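Local coordinates for aminoglycoside N(3)-acetyltransferase (Enterobacter cloacae, PDB 6NP2), which probably confers resistance to 2-deoxystreptamine antibiotics such as gentamicin, kanamycin and tobramycin by moving an acetyl group from acetyl-CoA to their 3-amino group, at residues R63-E68 / Y187-L192; S114-A119 / G138-P143. One frame throughout, in Å; residues are numbered along the deposited sequence.

Overall arrangement
Both interactions border the antibiotic site and touch the bound aminoglycoside, their centres 12 Å apart on the same side of the chain's centre. Along the chain, interaction 2 (114-119 with 138-143) is nested inside the loop that interaction 1 (63-68 with 187-192) closes. Interaction 1 joins the start of helix 67-70 to strand 184-193 of the two-stranded antiparallel sheet, whereas interaction 2 joins two loops, one leading into strand 121-124 of the seven-stranded mixed sheet. They meet directly: Ser65 OG lies 2.7 Å from Asp118 OD1, a probable hydrogen bond, and Leu191 packs on Pro117. The pocket is thus assembled from distant parts of the sequence.

Interaction 1 (R63-E68 / Y187-L192); sequences RDSPYE and YSMPLL. With SIS ((1S,2S,3R,4S,6R)-4,6-diamino-3-{[(2S,3R)-3-amino-6-(aminomethyl)-3,4-dihydro-2H-pyran-2-yl]oxy}-2-hydroxycyclohexyl 3-deoxy-4-C-methyl-3-(methylamino)-beta-L-arabinopyranoside), chain B.
The N-terminal end of helix 67-70 rests on strand 184-193, beside the aminoglycoside pocket. Pro66, at the N-cap position and the centre of an inverse gamma turn, reaches with the CG corner of its ring toward CD of Pro190, 3.8 Å away. Its CD lies 3.7 Å from Met189 SD, the side chains crossing at a slant. Bent at chi2 (-75°) and again at chi3, the methionine brings its methyl against the turn, with CE 3.7 Å from Tyr67 N and 3.3 Å from Ser65 OG. That hydroxyl has its polar partner in Asp118. Tyr67 and Tyr187 meet obliquely, planes at 45° and centroids 5.0 Å apart; CE1 of Tyr67 comes over one face of the Tyr187 ring, 3.5 Å from Tyr187 CD2. With CG anti to the backbone N (chi1 -174°), the Tyr67 ring also presents a face to the bound drug, whose C23 sits over the ring centre, and O43 of SIS is 3.2 Å from Tyr67 CD2. No hydrogen bond passes directly between the segments; apart from Thr70, whose OG1 bonds both Pro66 O and Ser188 N, shape and apolar contact hold them, and the strand backs a tyrosine whose face meets the sugar.

Interaction 2 (S114-A119 / G138-P143); sequences SAHPDA and GAAYGP. Unlike the reference sequence in segment 114-119: Ser114 (reference Thr). With SIS ((1S,2S,3R,4S,6R)-4,6-diamino-3-{[(2S,3R)-3-amino-6-(aminomethyl)-3,4-dihydro-2H-pyran-2-yl]oxy}-2-hydroxycyclohexyl 3-deoxy-4-C-methyl-3-(methylamino)-beta-L-arabinopyranoside), chain B.
Followed outward from CB, Tyr141 reaches past Ala119 to the bound aminoglycoside. With chi1 at -48°, CG stands beside the backbone N and opposite the carbonyl carbon, which sends the ring toward Ala119 and the drug. Ala140 CB lies over one ring face near the rim, Ala119 CB is 3.8 Å from Tyr141 CE1, and CE2 and CZ run toward SIS N12. At the tip, Tyr141 OH accepts a 3.0 Å hydrogen bond from that amine N12. The same hydroxyl is 2.8 Å from a water that donates to Asp118 OD2, coupling tyrosine and aspartate through solvent. Asp118 holds the methylamino sugar with both carboxylate oxygens: SIS N33 donates to OD1 at 2.8 Å and SIS O23 to OD2 at 2.6 Å. This negative charge probably favours a protonated N33. The methyl of Ala119 also abuts that of Ala140 and lies over one face of the His116 ring. A second water, in that ring's plane, has its oxygen 2.8 Å from both His116 NE2 and Gly138 N, accepting from the latter. His171, which binds acetyl-CoA, hydrogen-bonds SIS and meets the Tyr141 ring. Two irregular loops thereby form part of an aminoglycoside pocket beside the acetyl-donor site of an antibiotic N-acetyltransferase.

Interaction 1 (R63-E68 / Y187-L192)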
ATOM      1  N   ARG A  63       8.072   4.439  -9.562  1.00 14.55           N
ATOM      2  CA  ARG A  63       8.122   3.989 -10.947  1.00 15.95           C
ATOM      3  C   ARG A  63       9.452   3.338 -11.276  1.00 16.50           C
ATOM      4  O   ARG A  63       9.501   2.326 -11.991  1.00 18.37           O
ATOM      5  CB  ARG A  63       7.931   5.199 -11.861  1.00 16.46           C
ATOM      6  CG  ARG A  63       7.843   4.871 -13.337  1.00 19.03           C
ATOM      7  CD  ARG A  63       7.853   6.133 -14.171  1.00 20.84           C
ATOM      8  NE  ARG A  63       9.192   6.712 -14.227  1.00 22.23           N
ATOM      9  CZ  ARG A  63       9.517   7.799 -14.919  1.00 23.15           C
ATOM     10  NH1 ARG A  63       8.582   8.462 -15.586  1.00 24.63           N
ATOM     11  NH2 ARG A  63      10.770   8.240 -14.916  1.00 24.11           N
ATOM     12  N   ASP A  64      10.547   3.924 -10.792  1.00 16.11           N
ATOM     13  CA  ASP A  64      11.892   3.526 -11.187  1.00 16.92           C
ATOM     14  C   ASP A  64      12.637   2.810 -10.072  1.00 16.55           C
ATOM     15  O   ASP A  64      13.863   2.832 -10.021  1.00 18.02           O
ATOM     16  CB  ASP A  64      12.666   4.742 -11.692  1.00 19.55           C
ATOM     17  CG  ASP A  64      11.999   5.374 -12.870  1.00 24.38           C
ATOM     18  OD1 ASP A  64      11.474   4.624 -13.715  1.00 26.28           O
ATOM     19  OD2 ASP A  64      11.975   6.611 -12.940  1.00 27.14           O
ATOM     20  N   SER A  65      11.928   2.137  -9.197  1.00 14.86           N
ATOM     21  CA  SER A  65      12.613   1.359  -8.188  1.00 15.31           C
ATOM     22  C   SER A  65      13.481   0.284  -8.839  1.00 15.69           C
ATOM     23  O   SER A  65      12.973  -0.505  -9.642  1.00 17.00           O
ATOM     24  CB  SER A  65      11.579   0.666  -7.323  1.00 16.56           C
ATOM     25  OG  SER A  65      12.236  -0.222  -6.460  1.00 17.81           O
ATOM     26  N   PRO A  66      14.767   0.185  -8.487  1.00 15.37           N
ATOM     27  CA  PRO A  66      15.631  -0.841  -9.090  1.00 15.32           C
ATOM     28  C   PRO A  66      15.541  -2.181  -8.374  1.00 15.48           C
ATOM     29  O   PRO A  66      16.557  -2.825  -8.101  1.00 16.69           O
ATOM     30  CB  PRO A  66      17.019  -0.215  -8.960  1.00 16.65           C
ATOM     31  CG  PRO A  66      16.941   0.562  -7.678  1.00 17.01           C
ATOM     32  CD  PRO A  66      15.537   1.110  -7.635  1.00 16.62           C
ATOM     33  N   TYR A  67      14.315  -2.617  -8.084  1.00 15.53           N
ATOM     34  CA  TYR A  67      14.099  -3.860  -7.347  1.00 15.35           C
ATOM     35  C   TYR A  67      14.605  -5.067  -8.131  1.00 16.58           C
ATOM     36  O   TYR A  67      15.506  -5.788  -7.684  1.00 16.48           O
ATOM     37  CB  TYR A  67      12.607  -3.990  -7.044  1.00 15.13           C
ATOM     38  CG  TYR A  67      12.245  -5.153  -6.155  1.00 14.26           C
ATOM     39  CD1 TYR A  67      12.209  -5.001  -4.778  1.00 14.75           C
ATOM     40  CD2 TYR A  67      11.913  -6.396  -6.687  1.00 15.21           C
ATOM     41  CE1 TYR A  67      11.868  -6.047  -3.947  1.00 15.23           C
ATOM     42  CE2 TYR A  67      11.573  -7.453  -5.858  1.00 15.54           C
ATOM     43  CZ  TYR A  67      11.549  -7.264  -4.483  1.00 14.64           C
ATOM     44  OH  TYR A  67      11.215  -8.286  -3.620  1.00 15.65           O
ATOM     45  N   GLU A  68      14.051  -5.300  -9.324  1.00 17.66           N
ATOM     46  CA  GLU A  68      14.459  -6.478 -10.082  1.00 19.74           C
ATOM     47  C   GLU A  68      15.924  -6.393 -10.472  1.00 19.22           C
ATOM     48  O   GLU A  68      16.610  -7.418 -10.544  1.00 19.98           O
ATOM     49  CB  GLU A  68      13.582  -6.628 -11.324  1.00 26.82           C
ATOM     50  CG  GLU A  68      12.099  -6.787 -11.020  1.00 37.15           C
ATOM     51  CD  GLU A  68      11.787  -8.029 -10.194  1.00 46.22           C
ATOM     52  OE1 GLU A  68      12.635  -8.948 -10.147  1.00 50.60           O
ATOM     53  OE2 GLU A  68      10.692  -8.086  -9.587  1.00 48.85           O
ATOM     54  N   TYR A 187      17.950  -6.725  -1.737  1.00 14.18           N
ATOM     55  CA  TYR A 187      17.918  -5.773  -2.834  1.00 13.90           C
ATOM     56  C   TYR A 187      18.588  -4.491  -2.363  1.00 14.64           C
ATOM     57  O   TYR A 187      18.905  -4.326  -1.179  1.00 14.60           O
ATOM     58  CB  TYR A 187      16.493  -5.546  -3.360  1.00 14.78           C
ATOM     59  CG  TYR A 187      15.477  -5.116  -2.332  1.00 13.95           C
ATOM     60  CD1 TYR A 187      15.367  -3.794  -1.934  1.00 14.73           C
ATOM     61  CD2 TYR A 187      14.614  -6.027  -1.771  1.00 14.85           C
ATOM     62  CE1 TYR A 187      14.408  -3.399  -1.001  1.00 15.28           C
ATOM     63  CE2 TYR A 187      13.652  -5.641  -0.850  1.00 14.23           C
ATOM     64  CZ  TYR A 187      13.560  -4.329  -0.464  1.00 14.19           C
ATOM     65  OH  TYR A 187      12.606  -3.922   0.449  1.00 14.59           O
ATOM     66  N   SER A 188      18.824  -3.587  -3.309  1.00 14.36           N
ATOM     67  CA  SER A 188      19.538  -2.354  -3.021  1.00 14.62           C
ATOM     68  C   SER A 188      18.755  -1.168  -3.553  1.00 14.10           C
ATOM     69  O   SER A 188      18.201  -1.223  -4.657  1.00 15.36           O
ATOM     70  CB  SER A 188      20.933  -2.352  -3.680  1.00 16.58           C
ATOM     71  OG  SER A 188      21.754  -3.403  -3.197  1.00 17.69           O
ATOM     72  N   MET A 189      18.723  -0.095  -2.766  1.00 14.99           N
ATOM     73  CA  MET A 189      18.031   1.125  -3.161  1.00 14.81           C
ATOM     74  C   MET A 189      18.960   2.319  -3.027  1.00 15.43           C
ATOM     75  O   MET A 189      19.764   2.385  -2.092  1.00 16.40           O
ATOM     76  CB  MET A 189      16.790   1.371  -2.294  1.00 15.43           C
ATOM     77  CG  MET A 189      15.723   0.311  -2.489  1.00 15.00           C
ATOM     78  SD  MET A 189      14.822   0.458  -4.037  1.00 15.26           S
ATOM     79  CE  MET A 189      14.814  -1.229  -4.637  1.00 15.81           C
ATOM     80  N   PRO A 190      18.845   3.287  -3.933  1.00 15.67           N
ATOM     81  CA  PRO A 190      19.685   4.486  -3.853  1.00 16.39           C
ATOM     82  C   PRO A 190      18.941   5.584  -3.125  1.00 18.72           C
ATOM     83  O   PRO A 190      17.889   6.029  -3.598  1.00 19.37           O
ATOM     84  CB  PRO A 190      19.919   4.818  -5.327  1.00 17.33           C
ATOM     85  CG  PRO A 190      18.675   4.361  -6.019  1.00 18.45           C
ATOM     86  CD  PRO A 190      18.094   3.232  -5.200  1.00 18.24           C
ATOM     87  N   LEU A 191      19.428   5.968  -1.945  1.00 21.20           N
ATOM     88  CA  LEU A 191      18.781   6.960  -1.095  1.00 23.27           C
ATOM     89  C   LEU A 191      19.530   8.279  -1.194  1.00 22.43           C
ATOM     90  O   LEU A 191      20.698   8.321  -1.577  1.00 23.87           O
ATOM     91  CB  LEU A 191      18.788   6.510   0.377  1.00 26.60           C
ATOM     92  CG  LEU A 191      18.298   5.126   0.773  1.00 31.27           C
ATOM     93  CD1 LEU A 191      18.286   4.994   2.292  1.00 33.10           C
ATOM     94  CD2 LEU A 191      16.928   4.884   0.215  1.00 32.96           C
ATOM     95  N   LEU A 192      18.851   9.358  -0.826  1.00 22.84           N
ATOM     96  CA  LEU A 192      19.502  10.641  -0.615  1.00 25.48           C
ATOM     97  C   LEU A 192      19.768  10.802   0.870  1.00 29.08           C
ATOM     98  O   LEU A 192      18.849  10.677   1.688  1.00 30.01           O
ATOM     99  CB  LEU A 192      18.625  11.797  -1.087  1.00 26.94           C
ATOM    100  CG  LEU A 192      18.489  12.008  -2.587  1.00 28.42           C
ATOM    101  CD1 LEU A 192      17.494  13.131  -2.845  1.00 29.45           C
ATOM    102  CD2 LEU A 192      19.835  12.335  -3.210  1.00 28.58           C
TER
HETATM  103  C11 SIS B 301       1.909  -8.523  -6.946  1.00 32.78           C
HETATM  104  C12 SIS B 301       4.765  -5.521  -3.712  1.00 16.57           C
HETATM  105  C13 SIS B 301       7.525  -5.808  -5.686  1.00 14.61           C
HETATM  106  C21 SIS B 301       0.697  -8.287  -7.847  1.00 37.23           C
HETATM  107  C22 SIS B 301       3.792  -6.383  -2.918  1.00 18.92           C
HETATM  108  C23 SIS B 301       8.292  -4.502  -5.806  1.00 14.08           C
HETATM  109  C31 SIS B 301       0.748  -9.317  -8.987  1.00 37.33           C
HETATM  110  C32 SIS B 301       2.604  -6.704  -3.817  1.00 20.87           C
HETATM  111  C33 SIS B 301       7.946  -3.807  -7.127  1.00 14.45           C
HETATM  112  C41 SIS B 301       1.106 -10.681  -8.449  1.00 36.78           C
HETATM  113  C42 SIS B 301       3.046  -7.424  -5.086  1.00 21.83           C
HETATM  114  C43 SIS B 301       8.192  -4.762  -8.294  1.00 15.52           C
HETATM  115  C51 SIS B 301       1.580 -10.862  -7.242  1.00 34.24           C
HETATM  116  C52 SIS B 301       4.101  -6.634  -5.845  1.00 19.48           C
HETATM  117  C53 SIS B 301       7.492  -6.102  -8.067  1.00 15.98           C
HETATM  118  C61 SIS B 301       1.934 -12.262  -6.797  1.00 33.08           C
HETATM  119  C62 SIS B 301       5.260  -6.292  -4.928  1.00 16.43           C
HETATM  120  C83 SIS B 301       7.634  -4.174  -9.595  1.00 16.77           C
HETATM  121  C93 SIS B 301       7.954  -1.373  -7.528  1.00 15.29           C
HETATM  122  N12 SIS B 301       5.891  -5.129  -2.865  1.00 16.27           N
HETATM  123  N21 SIS B 301      -0.529  -8.419  -7.051  1.00 38.36           N
HETATM  124  N32 SIS B 301       1.633  -7.572  -3.128  1.00 24.72           N
HETATM  125  N33 SIS B 301       8.770  -2.580  -7.264  1.00 14.50           N
HETATM  126  N61 SIS B 301       3.150 -12.221  -5.970  1.00 31.62           N
HETATM  127  O11 SIS B 301       1.873  -7.564  -5.888  1.00 26.52           O
HETATM  128  O23 SIS B 301       7.880  -3.641  -4.756  1.00 14.79           O
HETATM  129  O43 SIS B 301       9.602  -4.948  -8.385  1.00 16.76           O
HETATM  130  O51 SIS B 301       1.815  -9.840  -6.396  1.00 33.13           O
HETATM  131  O52 SIS B 301       4.602  -7.424  -6.917  1.00 19.70           O
HETATM  132  O53 SIS B 301       7.805  -6.651  -6.787  1.00 15.54           O
HETATM  133  O62 SIS B 301       6.146  -5.472  -5.688  1.00 14.42           O

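Interaction 2 (S114-A119 / G138-P143)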
ATOM      1  N   SER A 114       6.978   8.670   2.377  1.00 13.04           N
ATOM      2  CA  SER A 114       7.943   7.907   3.157  1.00 12.10           C
ATOM      3  C   SER A 114       9.229   7.645   2.384  1.00 12.10           C
ATOM      4  O   SER A 114       9.273   7.660   1.152  1.00 13.92           O
ATOM      5  CB  SER A 114       7.355   6.600   3.667  1.00 12.78           C
ATOM      6  OG  SER A 114       7.417   5.583   2.684  1.00 12.28           O
ATOM      7  N   ALA A 115      10.276   7.360   3.159  1.00 13.36           N
ATOM      8  CA  ALA A 115      11.651   7.327   2.693  1.00 13.90           C
ATOM      9  C   ALA A 115      12.064   6.006   2.061  1.00 13.93           C
ATOM     10  O   ALA A 115      13.157   5.934   1.495  1.00 15.53           O
ATOM     11  CB  ALA A 115      12.563   7.608   3.886  1.00 15.38           C
ATOM     12  N   HIS A 116      11.265   4.970   2.168  1.00 13.23           N
ATOM     13  CA  HIS A 116      11.641   3.674   1.621  1.00 12.93           C
ATOM     14  C   HIS A 116      11.359   3.689   0.126  1.00 12.98           C
ATOM     15  O   HIS A 116      10.202   3.801  -0.270  1.00 13.61           O
ATOM     16  CB  HIS A 116      10.811   2.599   2.297  1.00 12.67           C
ATOM     17  CG  HIS A 116      11.305   1.212   2.059  1.00 12.43           C
ATOM     18  ND1 HIS A 116      11.426   0.664   0.802  1.00 13.02           N
ATOM     19  CD2 HIS A 116      11.673   0.254   2.937  1.00 12.88           C
ATOM     20  CE1 HIS A 116      11.855  -0.580   0.921  1.00 12.17           C
ATOM     21  NE2 HIS A 116      12.003  -0.851   2.205  1.00 12.78           N
ATOM     22  N   PRO A 117      12.369   3.593  -0.742  1.00 12.97           N
ATOM     23  CA  PRO A 117      12.083   3.847  -2.159  1.00 14.19           C
ATOM     24  C   PRO A 117      11.168   2.827  -2.797  1.00 15.37           C
ATOM     25  O   PRO A 117      10.360   3.182  -3.657  1.00 20.12           O
ATOM     26  CB  PRO A 117      13.479   3.882  -2.795  1.00 15.47           C
ATOM     27  CG  PRO A 117      14.364   4.287  -1.675  1.00 15.10           C
ATOM     28  CD  PRO A 117      13.818   3.556  -0.489  1.00 14.27           C
ATOM     29  N   ASP A 118      11.272   1.558  -2.424  1.00 12.96           N
ATOM     30  CA  ASP A 118      10.446   0.532  -3.043  1.00 13.04           C
ATOM     31  C   ASP A 118       9.087   0.407  -2.373  1.00 12.43           C
ATOM     32  O   ASP A 118       8.087   0.136  -3.042  1.00 12.92           O
ATOM     33  CB  ASP A 118      11.161  -0.819  -3.052  1.00 13.09           C
ATOM     34  CG  ASP A 118      10.440  -1.831  -3.920  1.00 13.56           C
ATOM     35  OD1 ASP A 118      10.412  -1.653  -5.163  1.00 14.42           O
ATOM     36  OD2 ASP A 118       9.882  -2.790  -3.352  1.00 14.80           O
ATOM     37  N   ALA A 119       9.040   0.591  -1.059  1.00 12.00           N
ATOM     38  CA  ALA A 119       7.803   0.455  -0.293  1.00 11.65           C
ATOM     39  C   ALA A 119       7.139   1.807  -0.018  1.00 11.71           C
ATOM     40  O   ALA A 119       6.263   1.898   0.845  1.00 11.79           O
ATOM     41  CB  ALA A 119       8.092  -0.286   1.009  1.00 12.14           C
ATOM     42  N   GLY A 138      14.663  -2.539   5.276  1.00 14.48           N
ATOM     43  CA  GLY A 138      14.521  -3.686   6.150  1.00 15.07           C
ATOM     44  C   GLY A 138      13.218  -3.721   6.910  1.00 15.25           C
ATOM     45  O   GLY A 138      12.952  -4.706   7.603  1.00 16.65           O
ATOM     46  N   ALA A 139      12.396  -2.675   6.783  1.00 14.51           N
ATOM     47  CA  ALA A 139      11.094  -2.568   7.444  1.00 14.88           C
ATOM     48  C   ALA A 139      10.046  -2.082   6.436  1.00 13.50           C
ATOM     49  O   ALA A 139       9.374  -1.059   6.621  1.00 14.86           O
ATOM     50  CB  ALA A 139      11.195  -1.637   8.650  1.00 17.25           C
ATOM     51  N   ALA A 140       9.863  -2.842   5.365  1.00 12.30           N
ATOM     52  CA  ALA A 140       8.999  -2.395   4.278  1.00 12.40           C
ATOM     53  C   ALA A 140       7.540  -2.329   4.708  1.00 12.12           C
ATOM     54  O   ALA A 140       6.901  -1.276   4.577  1.00 12.14           O
ATOM     55  CB  ALA A 140       9.165  -3.294   3.062  1.00 13.33           C
ATOM     56  N   TYR A 141       6.988  -3.439   5.213  1.00 12.53           N
ATOM     57  CA  TYR A 141       5.566  -3.534   5.533  1.00 12.15           C
ATOM     58  C   TYR A 141       5.285  -4.035   6.937  1.00 12.26           C
ATOM     59  O   TYR A 141       4.116  -4.193   7.301  1.00 13.43           O
ATOM     60  CB  TYR A 141       4.820  -4.434   4.526  1.00 12.58           C
ATOM     61  CG  TYR A 141       5.150  -4.083   3.109  1.00 12.48           C
ATOM     62  CD1 TYR A 141       4.692  -2.916   2.515  1.00 13.11           C
ATOM     63  CD2 TYR A 141       5.993  -4.881   2.370  1.00 13.61           C
ATOM     64  CE1 TYR A 141       5.054  -2.571   1.235  1.00 13.63           C
ATOM     65  CE2 TYR A 141       6.358  -4.542   1.080  1.00 14.37           C
ATOM     66  CZ  TYR A 141       5.887  -3.379   0.514  1.00 14.13           C
ATOM     67  OH  TYR A 141       6.265  -3.001  -0.759  1.00 15.19           O
ATOM     68  N   GLY A 142       6.311  -4.329   7.719  1.00 12.82           N
ATOM     69  CA  GLY A 142       6.131  -4.949   9.002  1.00 14.21           C
ATOM     70  C   GLY A 142       6.238  -3.962  10.136  1.00 13.17           C
ATOM     71  O   GLY A 142       5.979  -2.760   9.983  1.00 13.22           O
ATOM     72  N   PRO A 143       6.635  -4.457  11.305  1.00 13.83           N
ATOM     73  CA  PRO A 143       6.861  -3.579  12.451  1.00 13.78           C
ATOM     74  C   PRO A 143       7.719  -2.375  12.080  1.00 13.12           C
ATOM     75  O   PRO A 143       8.671  -2.471  11.299  1.00 13.80           O
ATOM     76  CB  PRO A 143       7.554  -4.498  13.457  1.00 15.53           C
ATOM     77  CG  PRO A 143       6.965  -5.844  13.142  1.00 17.14           C
ATOM     78  CD  PRO A 143       6.824  -5.876  11.656  1.00 15.86           C
TER
HETATM   79  C11 SIS B 301       1.909  -8.523  -6.946  1.00 32.78           C
HETATM   80  C12 SIS B 301       4.765  -5.521  -3.712  1.00 16.57           C
HETATM   81  C13 SIS B 301       7.525  -5.808  -5.686  1.00 14.61           C
HETATM   82  C21 SIS B 301       0.697  -8.287  -7.847  1.00 37.23           C
HETATM   83  C22 SIS B 301       3.792  -6.383  -2.918  1.00 18.92           C
HETATM   84  C23 SIS B 301       8.292  -4.502  -5.806  1.00 14.08           C
HETATM   85  C31 SIS B 301       0.748  -9.317  -8.987  1.00 37.33           C
HETATM   86  C32 SIS B 301       2.604  -6.704  -3.817  1.00 20.87           C
HETATM   87  C33 SIS B 301       7.946  -3.807  -7.127  1.00 14.45           C
HETATM   88  C41 SIS B 301       1.106 -10.681  -8.449  1.00 36.78           C
HETATM   89  C42 SIS B 301       3.046  -7.424  -5.086  1.00 21.83           C
HETATM   90  C43 SIS B 301       8.192  -4.762  -8.294  1.00 15.52           C
HETATM   91  C51 SIS B 301       1.580 -10.862  -7.242  1.00 34.24           C
HETATM   92  C52 SIS B 301       4.101  -6.634  -5.845  1.00 19.48           C
HETATM   93  C53 SIS B 301       7.492  -6.102  -8.067  1.00 15.98           C
HETATM   94  C61 SIS B 301       1.934 -12.262  -6.797  1.00 33.08           C
HETATM   95  C62 SIS B 301       5.260  -6.292  -4.928  1.00 16.43           C
HETATM   96  C83 SIS B 301       7.634  -4.174  -9.595  1.00 16.77           C
HETATM   97  C93 SIS B 301       7.954  -1.373  -7.528  1.00 15.29           C
HETATM   98  N12 SIS B 301       5.891  -5.129  -2.865  1.00 16.27           N
HETATM   99  N21 SIS B 301      -0.529  -8.419  -7.051  1.00 38.36           N
HETATM  100  N32 SIS B 301       1.633  -7.572  -3.128  1.00 24.72           N
HETATM  101  N33 SIS B 301       8.770  -2.580  -7.264  1.00 14.50           N
HETATM  102  N61 SIS B 301       3.150 -12.221  -5.970  1.00 31.62           N
HETATM  103  O11 SIS B 301       1.873  -7.564  -5.888  1.00 26.52           O
HETATM  104  O23 SIS B 301       7.880  -3.641  -4.756  1.00 14.79           O
HETATM  105  O43 SIS B 301       9.602  -4.948  -8.385  1.00 16.76           O
HETATM  106  O51 SIS B 301       1.815  -9.840  -6.396  1.00 33.13           O
HETATM  107  O52 SIS B 301       4.602  -7.424  -6.917  1.00 19.70           O
HETATM  108  O53 SIS B 301       7.805  -6.651  -6.787  1.00 15.54           O
HETATM  109  O62 SIS B 301       6.146  -5.472  -5.688  1.00 14.42           O
HETATM  110  O   HOH W   1      13.049  -3.316   3.092  1.00 13.40           O
HETATM  111  O   HOH W   2       9.038  -3.297  -0.807  1.00 15.22           O